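Long-range contact in beta sliding clamp (Borrelia burgdorferi, PDB 6DJ8), which probably tethers DNA polymerases and other proteins to DNA as a ring-shaped head-to-tail homodimer, making replication processive: residues 177-182 with 263-268. Numbering follows the deposited sequence.
Sequences KNVLNG and GNYPDY
In the central domain of this ring-forming subunit, the type I beta turn Val-179 to Gly-182 packs against residues 263-268 of the loop between strands 254-259 and 278-283, beside the bound peptide, through Val-179, Leu-180, Tyr-265 and Pro-266. Val-179 does most of the touching with one branch: CG1, set anti to the backbone N (chi1 170°), reaches the corner between Tyr-265 and Pro-266, 3.6 Å from Tyr-265 CD1 and 3.8 Å from Pro-266 CD. It meets the tyrosine ring obliquely, whereas the valine and proline side chains lie antiparallel, side by side. The other branch of Val-179, CG2, approaches the backbone of Gly-263. Leu-180 adds a looser touch with one methyl, CD2 lying 4.1 Å from Pro-266 CG. Pro-266 also bears on the neighbouring tyrosine, its CD 3.3 Å above one face of the Tyr-265 ring and displaced toward the rim.

The polar link across the two segments is made by a water lying in the plane of that ring at its edge. It lies within hydrogen-bonding distance of Leu-180 O (2.6 Å) and Gly-182 O (2.7 Å), and is hydrogen-bonded to Tyr-265 OH at 2.8 Å, so the water bridges the phenol to carbonyls of the turn. The turn itself is closed by Gly-182 N bonding to Val-179 O at 3.0 Å.

Pro-266 and Asp-267 also pack on the bound peptide, consistent with the partner-binding pocket between the central and C-terminal domains in this family. Residues 177-182 end the loop that leads from helix 157-167 into strand 182-187; on this strand the Tyr-184 ring stacks with Tyr-265, while Leu-180 and Tyr-265 both rest on Thr-198 of strand 192-198.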
loop_
_atom_site.group_PDB
_atom_site.type_symbol
_atom_site.label_atom_id
_atom_site.label_comp_id
_atom_site.label_asym_id
_atom_site.label_seq_id
_atom_site.Cartn_x
_atom_site.Cartn_y
_atom_site.Cartn_z
ATOM N N LYS A 177 3.846 26.642 11.470
ATOM C CA LYS A 177 5.110 27.138 12.025
ATOM C C LYS A 177 5.829 27.790 10.858
ATOM O O LYS A 177 6.647 27.173 10.175
ATOM C CB LYS A 177 5.938 26.020 12.649
ATOM C CG LYS A 177 5.208 25.166 13.667
ATOM C CD LYS A 177 6.190 24.666 14.715
ATOM C CE LYS A 177 5.518 23.747 15.721
ATOM N NZ LYS A 177 4.261 24.348 16.204
ATOM N N ASN A 178 5.526 29.070 10.644
ATOM C CA ASN A 178 5.751 29.672 9.333
ATOM C C ASN A 178 7.219 29.617 8.928
ATOM O O ASN A 178 7.551 29.167 7.827
ATOM C CB ASN A 178 5.231 31.112 9.321
ATOM N N VAL A 179 8.121 30.085 9.789
ATOM C CA VAL A 179 9.492 30.262 9.332
ATOM C C VAL A 179 10.175 28.914 9.120
ATOM O O VAL A 179 10.788 28.668 8.077
ATOM C CB VAL A 179 10.269 31.159 10.312
ATOM C CG1 VAL A 179 11.735 31.137 9.988
ATOM C CG2 VAL A 179 9.727 32.583 10.246
ATOM N N LEU A 180 10.069 28.014 10.092
ATOM C CA LEU A 180 10.796 26.753 9.996
ATOM C C LEU A 180 10.244 25.849 8.900
ATOM O O LEU A 180 10.939 24.917 8.473
ATOM C CB LEU A 180 10.757 26.027 11.347
ATOM C CG LEU A 180 11.491 26.818 12.437
ATOM C CD1 LEU A 180 11.661 25.984 13.684
ATOM C CD2 LEU A 180 12.843 27.322 11.923
ATOM N N ASN A 181 9.020 26.100 8.435
ATOM C CA ASN A 181 8.461 25.321 7.331
ATOM C C ASN A 181 9.024 25.761 5.988
ATOM O O ASN A 181 8.809 25.080 4.980
ATOM C CB ASN A 181 6.928 25.438 7.335
ATOM C CG ASN A 181 6.269 24.688 6.180
ATOM O OD1 ASN A 181 5.794 25.296 5.222
ATOM N ND2 ASN A 181 6.272 23.364 6.253
ATOM N N GLY A 182 9.811 26.835 5.959
ATOM C CA GLY A 182 10.380 27.319 4.726
ATOM C C GLY A 182 11.807 26.840 4.512
ATOM O O GLY A 182 12.499 26.429 5.442
ATOM N N GLY A 263 9.479 36.740 6.941
ATOM C CA GLY A 263 9.939 36.612 8.307
ATOM C C GLY A 263 11.443 36.708 8.392
ATOM O O GLY A 263 12.104 36.990 7.389
ATOM N N ASN A 264 11.998 36.483 9.577
ATOM C CA ASN A 264 13.440 36.487 9.785
ATOM C C ASN A 264 13.873 35.060 10.098
ATOM O O ASN A 264 13.507 34.506 11.140
ATOM C CB ASN A 264 13.819 37.446 10.910
ATOM C CG ASN A 264 13.641 38.903 10.512
ATOM O OD1 ASN A 264 14.069 39.321 9.435
ATOM N ND2 ASN A 264 12.986 39.677 11.374
ATOM N N TYR A 265 14.644 34.464 9.199
ATOM C CA TYR A 265 15.093 33.108 9.448
ATOM C C TYR A 265 16.104 33.116 10.594
ATOM O O TYR A 265 16.849 34.084 10.755
ATOM C CB TYR A 265 15.699 32.494 8.189
ATOM C CG TYR A 265 15.699 30.976 8.198
ATOM C CD1 TYR A 265 14.541 30.252 7.926
ATOM C CD2 TYR A 265 16.847 30.276 8.501
ATOM C CE1 TYR A 265 14.549 28.860 7.940
ATOM C CE2 TYR A 265 16.874 28.923 8.512
ATOM C CZ TYR A 265 15.721 28.206 8.239
ATOM O OH TYR A 265 15.781 26.850 8.269
ATOM N N PRO A 266 16.118 32.087 11.436
ATOM C CA PRO A 266 17.055 32.072 12.574
ATOM C C PRO A 266 18.512 32.078 12.123
ATOM O O PRO A 266 18.849 31.702 10.997
ATOM C CB PRO A 266 16.717 30.770 13.317
ATOM C CG PRO A 266 15.282 30.480 12.947
ATOM C CD PRO A 266 15.189 30.945 11.509
ATOM N N ASP A 267 19.385 32.487 13.052
ATOM C CA ASP A 267 20.834 32.548 12.848
ATOM C C ASP A 267 21.438 31.142 12.855
ATOM O O ASP A 267 22.089 30.714 13.813
ATOM C CB ASP A 267 21.470 33.427 13.928
ATOM C CG ASP A 267 22.973 33.576 13.763
ATOM O OD1 ASP A 267 23.522 33.081 12.754
ATOM O OD2 ASP A 267 23.615 34.171 14.662
ATOM N N TYR A 268 21.237 30.420 11.744
ATOM C CA TYR A 268 21.769 29.063 11.613
ATOM C C TYR A 268 23.293 29.039 11.680
ATOM O O TYR A 268 23.873 28.042 12.133
ATOM C CB TYR A 268 21.298 28.431 10.295
ATOM C CG TYR A 268 22.080 28.933 9.093
ATOM C CD1 TYR A 268 21.698 30.097 8.435
ATOM C CD2 TYR A 268 23.212 28.255 8.636
ATOM C CE1 TYR A 268 22.410 30.568 7.352
ATOM C CE2 TYR A 268 23.936 28.723 7.562
ATOM C CZ TYR A 268 23.536 29.881 6.924
ATOM O OH TYR A 268 24.260 30.351 5.849
HETATM O O HOH W 1 13.359 25.486 7.813
#